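PDB 2VTC: CEL61B from Hypocrea jecorina, which oxidatively cleaves glycosidic bonds in crystalline and amorphous polysaccharides such as cellulose at a copper active site, as an AA9 lytic polysaccharide monooxygenase. Local coordinates for residues F65-P68 with D69-T72; A150-D153 with L154-G158. All blocks are in the same frame, centred on the assembly; numbering follows the deposited sequence.

Interaction 1 of 2, residues F65-P68 with D69-T72; sequences FISP and DQYT
Pro68 and Tyr71 run side by side, and Pro68 lies over one face of the Tyr71 ring so that Pro68 CA stands 3.3 Å from the ring centroid and almost on its normal, a CH-pi contact. The proline ring continues along that face toward the hydroxyl: CB lies 3.7 Å from Tyr71 CE2, and CG 3.6 Å from Tyr71 OH. Tyr71 chi1 of -73° sets CG beside its own backbone N and brings the ring back against the turn. Proline suits the second position of the Ser67-Gln70 turn, since its ring already holds phi near the value needed and its nitrogen has no N-H to leave unused. The chain here makes a short 3-10 turn in the loop between helices 38-47 and 75-78 of the AA9 domain, with two successive i to i+3 bonds, Gln70 N to Ser67 O (2.7 Å) and Tyr71 N to Pro68 O (3.1 Å). Gln70 adds a return bond: its chain, extended beyond CG, carries OE1 back to Ser67 N at 3.0 Å, nearly straight at 170°. The same amide chain crosses Ile66 at about a right angle, with Ile66 CG2 3.6 Å from Gln70 CB, while Ile66 itself packs on helix 75-78. The phenol hydroxyl is hydrogen-bonded to Asn194, and the ring also meets Tyr221. Replacing the tyrosine by an alanine would probably take away the aromatic face over which Pro68 CA and its ring lie, and leave the Asn194 amide without this partner. Asp69 turns its carboxylate back over the turn, OD1 coming 3.3 Å from Ser67 CB.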
ATOM      1  N   PHE A  65       4.618 -11.494  -2.238  1.00 20.70           N
ATOM      2  CA  PHE A  65       4.353 -10.843  -0.950  1.00 20.70           C
ATOM      3  C   PHE A  65       5.572 -10.782  -0.020  1.00 20.22           C
ATOM      4  O   PHE A  65       6.607 -11.439  -0.265  1.00 21.16           O
ATOM      5  CB  PHE A  65       3.168 -11.561  -0.250  1.00 20.42           C
ATOM      6  CG  PHE A  65       3.389 -13.046  -0.055  1.00 21.52           C
ATOM      7  CD1 PHE A  65       4.052 -13.524   1.066  1.00 19.98           C
ATOM      8  CD2 PHE A  65       2.945 -13.951  -1.015  1.00 23.07           C
ATOM      9  CE1 PHE A  65       4.290 -14.897   1.240  1.00 25.07           C
ATOM     10  CE2 PHE A  65       3.164 -15.320  -0.841  1.00 23.70           C
ATOM     11  CZ  PHE A  65       3.823 -15.777   0.272  1.00 20.08           C
ATOM     12  N   ILE A  66       5.454  -9.973   1.039  1.00 19.08           N
ATOM     13  CA  ILE A  66       6.422  -9.869   2.128  1.00 18.65           C
ATOM     14  C   ILE A  66       5.803 -10.601   3.311  1.00 18.95           C
ATOM     15  O   ILE A  66       4.600 -10.434   3.548  1.00 19.18           O
ATOM     16  CB  ILE A  66       6.693  -8.350   2.488  1.00 18.13           C
ATOM     17  CG1 ILE A  66       7.104  -7.568   1.228  1.00 18.84           C
ATOM     18  CG2 ILE A  66       7.692  -8.185   3.617  1.00 17.49           C
ATOM     19  CD1 ILE A  66       8.310  -8.136   0.500  1.00 19.13           C
ATOM     20  N   SER A  67       6.596 -11.416   4.008  1.00 19.53           N
ATOM     21  CA  SER A  67       6.093 -12.293   5.089  1.00 19.24           C
ATOM     22  C   SER A  67       6.406 -11.713   6.475  1.00 19.53           C
ATOM     23  O   SER A  67       7.245 -10.815   6.603  1.00 18.55           O
ATOM     24  CB  SER A  67       6.655 -13.731   4.949  1.00 20.20           C
ATOM     25  OG  SER A  67       6.318 -14.267   3.680  1.00 22.53           O
ATOM     26  N   PRO A  68       5.694 -12.158   7.526  1.00 18.20           N
ATOM     27  CA  PRO A  68       5.971 -11.683   8.877  1.00 18.09           C
ATOM     28  C   PRO A  68       7.438 -11.767   9.327  1.00 18.76           C
ATOM     29  O   PRO A  68       7.890 -10.916  10.110  1.00 18.05           O
ATOM     30  CB  PRO A  68       5.026 -12.529   9.758  1.00 17.41           C
ATOM     31  CG  PRO A  68       3.899 -12.818   8.854  1.00 18.01           C
ATOM     32  CD  PRO A  68       4.513 -13.052   7.489  1.00 18.41           C
ATOM     33  N   ASP A  69       8.178 -12.765   8.827  1.00 19.90           N
ATOM     34  CA  ASP A  69       9.605 -12.871   9.149  1.00 20.93           C
ATOM     35  C   ASP A  69      10.432 -11.764   8.473  1.00 20.52           C
ATOM     36  O   ASP A  69      11.653 -11.681   8.682  1.00 22.26           O
ATOM     37  CB  ASP A  69      10.179 -14.279   8.845  1.00 21.31           C
ATOM     38  CG  ASP A  69      10.014 -14.715   7.387  1.00 24.91           C
ATOM     39  OD1 ASP A  69       9.601 -13.935   6.510  1.00 27.00           O
ATOM     40  OD2 ASP A  69      10.332 -15.909   7.090  1.00 31.20           O
ATOM     41  N   GLN A  70       9.760 -10.934   7.677  1.00 19.09           N
ATOM     42  CA  GLN A  70      10.398  -9.778   7.034  1.00 18.51           C
ATOM     43  C   GLN A  70       9.850  -8.433   7.557  1.00 18.17           C
ATOM     44  O   GLN A  70      10.148  -7.390   6.983  1.00 17.97           O
ATOM     45  CB  GLN A  70      10.213  -9.846   5.535  1.00 18.88           C
ATOM     46  CG  GLN A  70      10.824 -11.078   4.891  1.00 21.39           C
ATOM     47  CD  GLN A  70      10.512 -11.143   3.430  1.00 22.79           C
ATOM     48  OE1 GLN A  70       9.390 -11.459   3.029  1.00 22.54           O
ATOM     49  NE2 GLN A  70      11.508 -10.810   2.597  1.00 22.26           N
ATOM     50  N   TYR A  71       9.047  -8.458   8.619  1.00 17.57           N
ATOM     51  CA  TYR A  71       8.428  -7.216   9.120  1.00 16.44           C
ATOM     52  C   TYR A  71       9.407  -6.174   9.676  1.00 17.35           C
ATOM     53  O   TYR A  71       9.015  -5.015   9.863  1.00 17.54           O
ATOM     54  CB  TYR A  71       7.329  -7.508  10.153  1.00 17.41           C
ATOM     55  CG  TYR A  71       6.018  -8.083   9.638  1.00 16.02           C
ATOM     56  CD1 TYR A  71       5.669  -8.096   8.282  1.00 14.79           C
ATOM     57  CD2 TYR A  71       5.075  -8.568  10.562  1.00 18.08           C
ATOM     58  CE1 TYR A  71       4.425  -8.622   7.841  1.00 14.51           C
ATOM     59  CE2 TYR A  71       3.852  -9.072  10.136  1.00 16.94           C
ATOM     60  CZ  TYR A  71       3.519  -9.091   8.801  1.00 16.13           C
ATOM     61  OH  TYR A  71       2.314  -9.594   8.352  1.00 16.58           O
ATOM     62  N   THR A  72      10.657  -6.569   9.971  1.00 16.79           N
ATOM     63  CA  THR A  72      11.650  -5.603  10.460  1.00 17.73           C
ATOM     64  C   THR A  72      12.706  -5.248   9.410  1.00 17.49           C
ATOM     65  O   THR A  72      13.696  -4.611   9.758  1.00 19.26           O
ATOM     66  CB  THR A  72      12.372  -6.088  11.735  1.00 17.98           C
ATOM     67  OG1 THR A  72      13.193  -7.224  11.422  1.00 20.33           O
ATOM     68  CG2 THR A  72      11.361  -6.442  12.831  1.00 19.98           C
TER

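Interaction 2 of 2, residues A150-D153 with L154-G158; sequences AQQD and LINQG
With CG anti to the backbone N (chi1 -179°) and a bend at chi2, the chain of Gln152 turns along the helix to meet Asn156, one turn on, whose CG lies beside its backbone N (chi1 -60°), which turns the side chain back toward the preceding turn, CG 3.3 Å from Gln152 O. The two side chains cross obliquely, their amide planes 34° apart. Both belong to the short helix 150-156, which ends in a Schellman motif: Asn159 N returns to Leu154 O, and a weak bond of 3.3 Å joins Gly158 N to Ile155 O. Gly158 is the C-prime residue, and its positive phi is easy for a residue without a side chain. The helix is held by i to i+4 bonds from Leu154 N to Ala150 O (2.9 Å) and from Asn156 N to Gln152 O (3.0 Å). Small Ala150 and branched Leu154 suit the inner side, where both touch Ile113 and Trp161. Gln151 also points inward; its amide is used at both ends, OE1 receiving Trp106 NE1 and NE2 giving to Pro112 O. The same side chain touches His108, one of the metal ligands. Ile155 lays its longer branch over the carbonyl of the preceding turn, CG1 3.4 Å and CD1 3.6 Å from Gln151 O.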
ATOM      1  N   ALA A 150     -12.813  -6.822   3.208  1.00 19.93           N
ATOM      2  CA  ALA A 150     -12.452  -5.769   2.256  1.00 19.77           C
ATOM      3  C   ALA A 150     -11.863  -6.324   0.953  1.00 19.25           C
ATOM      4  O   ALA A 150     -12.161  -5.809  -0.121  1.00 19.70           O
ATOM      5  CB  ALA A 150     -11.472  -4.774   2.914  1.00 20.35           C
ATOM      6  N   GLN A 151     -11.040  -7.370   1.042  1.00 19.91           N
ATOM      7  CA  GLN A 151     -10.423  -7.923  -0.185  1.00 20.04           C
ATOM      8  C   GLN A 151     -11.431  -8.571  -1.151  1.00 21.03           C
ATOM      9  O   GLN A 151     -11.255  -8.520  -2.368  1.00 20.38           O
ATOM     10  CB  GLN A 151      -9.252  -8.834   0.153  1.00 20.30           C
ATOM     11  CG  GLN A 151      -7.956  -8.017   0.446  1.00 19.24           C
ATOM     12  CD  GLN A 151      -6.800  -8.871   0.866  1.00 16.99           C
ATOM     13  OE1 GLN A 151      -6.357  -9.745   0.125  1.00 19.42           O
ATOM     14  NE2 GLN A 151      -6.282  -8.626   2.072  1.00 16.98           N
ATOM     15  N   GLN A 152     -12.505  -9.146  -0.603  1.00 22.46           N
ATOM     16  CA  GLN A 152     -13.618  -9.599  -1.454  1.00 23.56           C
ATOM     17  C   GLN A 152     -14.298  -8.407  -2.143  1.00 23.23           C
ATOM     18  O   GLN A 152     -14.620  -8.466  -3.339  1.00 23.80           O
ATOM     19  CB  GLN A 152     -14.608 -10.464  -0.647  1.00 23.57           C
ATOM     20  CG  GLN A 152     -15.807 -11.001  -1.454  1.00 26.64           C
ATOM     21  CD  GLN A 152     -15.412 -11.834  -2.661  1.00 27.16           C
ATOM     22  OE1 GLN A 152     -15.680 -11.451  -3.796  1.00 32.27           O
ATOM     23  NE2 GLN A 152     -14.790 -12.973  -2.425  1.00 30.27           N
ATOM     24  N   ASP A 153     -14.476  -7.307  -1.409  1.00 23.56           N
ATOM     25  CA  ASP A 153     -14.999  -6.079  -2.000  1.00 24.61           C
ATOM     26  C   ASP A 153     -14.108  -5.564  -3.128  1.00 24.90           C
ATOM     27  O   ASP A 153     -14.616  -5.120  -4.155  1.00 26.12           O
ATOM     28  CB  ASP A 153     -15.266  -5.005  -0.940  1.00 24.37           C
ATOM     29  CG  ASP A 153     -16.385  -5.406   0.017  1.00 26.25           C
ATOM     30  OD1 ASP A 153     -17.230  -6.236  -0.387  1.00 28.27           O
ATOM     31  OD2 ASP A 153     -16.409  -4.905   1.155  1.00 27.51           O
ATOM     32  N   LEU A 154     -12.785  -5.684  -2.965  1.00 25.19           N
ATOM     33  CA  LEU A 154     -11.854  -5.274  -4.021  1.00 25.32           C
ATOM     34  C   LEU A 154     -12.099  -6.070  -5.310  1.00 25.41           C
ATOM     35  O   LEU A 154     -12.197  -5.495  -6.403  1.00 24.46           O
ATOM     36  CB  LEU A 154     -10.404  -5.465  -3.537  1.00 25.38           C
ATOM     37  CG  LEU A 154      -9.260  -5.234  -4.524  1.00 25.36           C
ATOM     38  CD1 LEU A 154      -9.120  -3.765  -4.837  1.00 27.32           C
ATOM     39  CD2 LEU A 154      -7.967  -5.774  -3.911  1.00 26.19           C
ATOM     40  N   ILE A 155     -12.221  -7.390  -5.164  1.00 25.88           N
ATOM     41  CA  ILE A 155     -12.476  -8.287  -6.298  1.00 27.52           C
ATOM     42  C   ILE A 155     -13.780  -7.878  -6.992  1.00 28.45           C
ATOM     43  O   ILE A 155     -13.820  -7.747  -8.227  1.00 29.19           O
ATOM     44  CB  ILE A 155     -12.541  -9.763  -5.852  1.00 27.17           C
ATOM     45  CG1 ILE A 155     -11.179 -10.224  -5.316  1.00 27.39           C
ATOM     46  CG2 ILE A 155     -13.010 -10.676  -7.016  1.00 26.99           C
ATOM     47  CD1 ILE A 155     -11.209 -11.493  -4.470  1.00 27.67           C
ATOM     48  N   ASN A 156     -14.825  -7.646  -6.194  1.00 29.63           N
ATOM     49  CA  ASN A 156     -16.141  -7.234  -6.704  1.00 30.60           C
ATOM     50  C   ASN A 156     -16.223  -5.804  -7.276  1.00 31.27           C
ATOM     51  O   ASN A 156     -17.227  -5.436  -7.908  1.00 31.69           O
ATOM     52  CB  ASN A 156     -17.222  -7.440  -5.621  1.00 31.07           C
ATOM     53  CG  ASN A 156     -17.351  -8.907  -5.176  1.00 31.49           C
ATOM     54  OD1 ASN A 156     -17.107  -9.841  -5.946  1.00 34.18           O
ATOM     55  ND2 ASN A 156     -17.733  -9.105  -3.926  1.00 34.36           N
ATOM     56  N   GLN A 157     -15.180  -4.995  -7.056  1.00 30.77           N
ATOM     57  CA  GLN A 157     -15.128  -3.633  -7.608  1.00 30.78           C
ATOM     58  C   GLN A 157     -14.148  -3.528  -8.782  1.00 30.02           C
ATOM     59  O   GLN A 157     -13.664  -2.429  -9.106  1.00 30.19           O
ATOM     60  CB  GLN A 157     -14.721  -2.612  -6.536  1.00 31.02           C
ATOM     61  CG  GLN A 157     -15.686  -2.408  -5.383  1.00 32.34           C
ATOM     62  CD  GLN A 157     -15.014  -1.780  -4.155  1.00 32.13           C
ATOM     63  OE1 GLN A 157     -13.814  -1.410  -4.176  1.00 34.82           O
ATOM     64  NE2 GLN A 157     -15.780  -1.650  -3.080  1.00 32.97           N
ATOM     65  N   GLY A 158     -13.836  -4.660  -9.402  1.00 28.81           N
ATOM     66  CA  GLY A 158     -12.960  -4.691 -10.576  1.00 28.65           C
ATOM     67  C   GLY A 158     -11.508  -4.391 -10.244  1.00 28.02           C
ATOM     68  O   GLY A 158     -10.803  -3.756 -11.039  1.00 27.93           O
TER

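Overall arrangement
Interactions 1 and 2 lie in series along one AA9 domain, with centres 24 Å apart and nearest atoms about 10 Å apart, so they do not touch. The metal site formed by His20, His108 and Tyr195, occupied here by nickel where copper works in catalysis, relates them. Phe65, at the start of interaction 1, has its side chain about 5 Å from the nickel and about 3 Å from those of Tyr195 and of Gln193, a probable dioxygen-binding residue. Interaction 2 approaches through Gln151, whose side chain is about 4 Å from that of His108 and about 8 Å from the metal, consistent with a second-shell position.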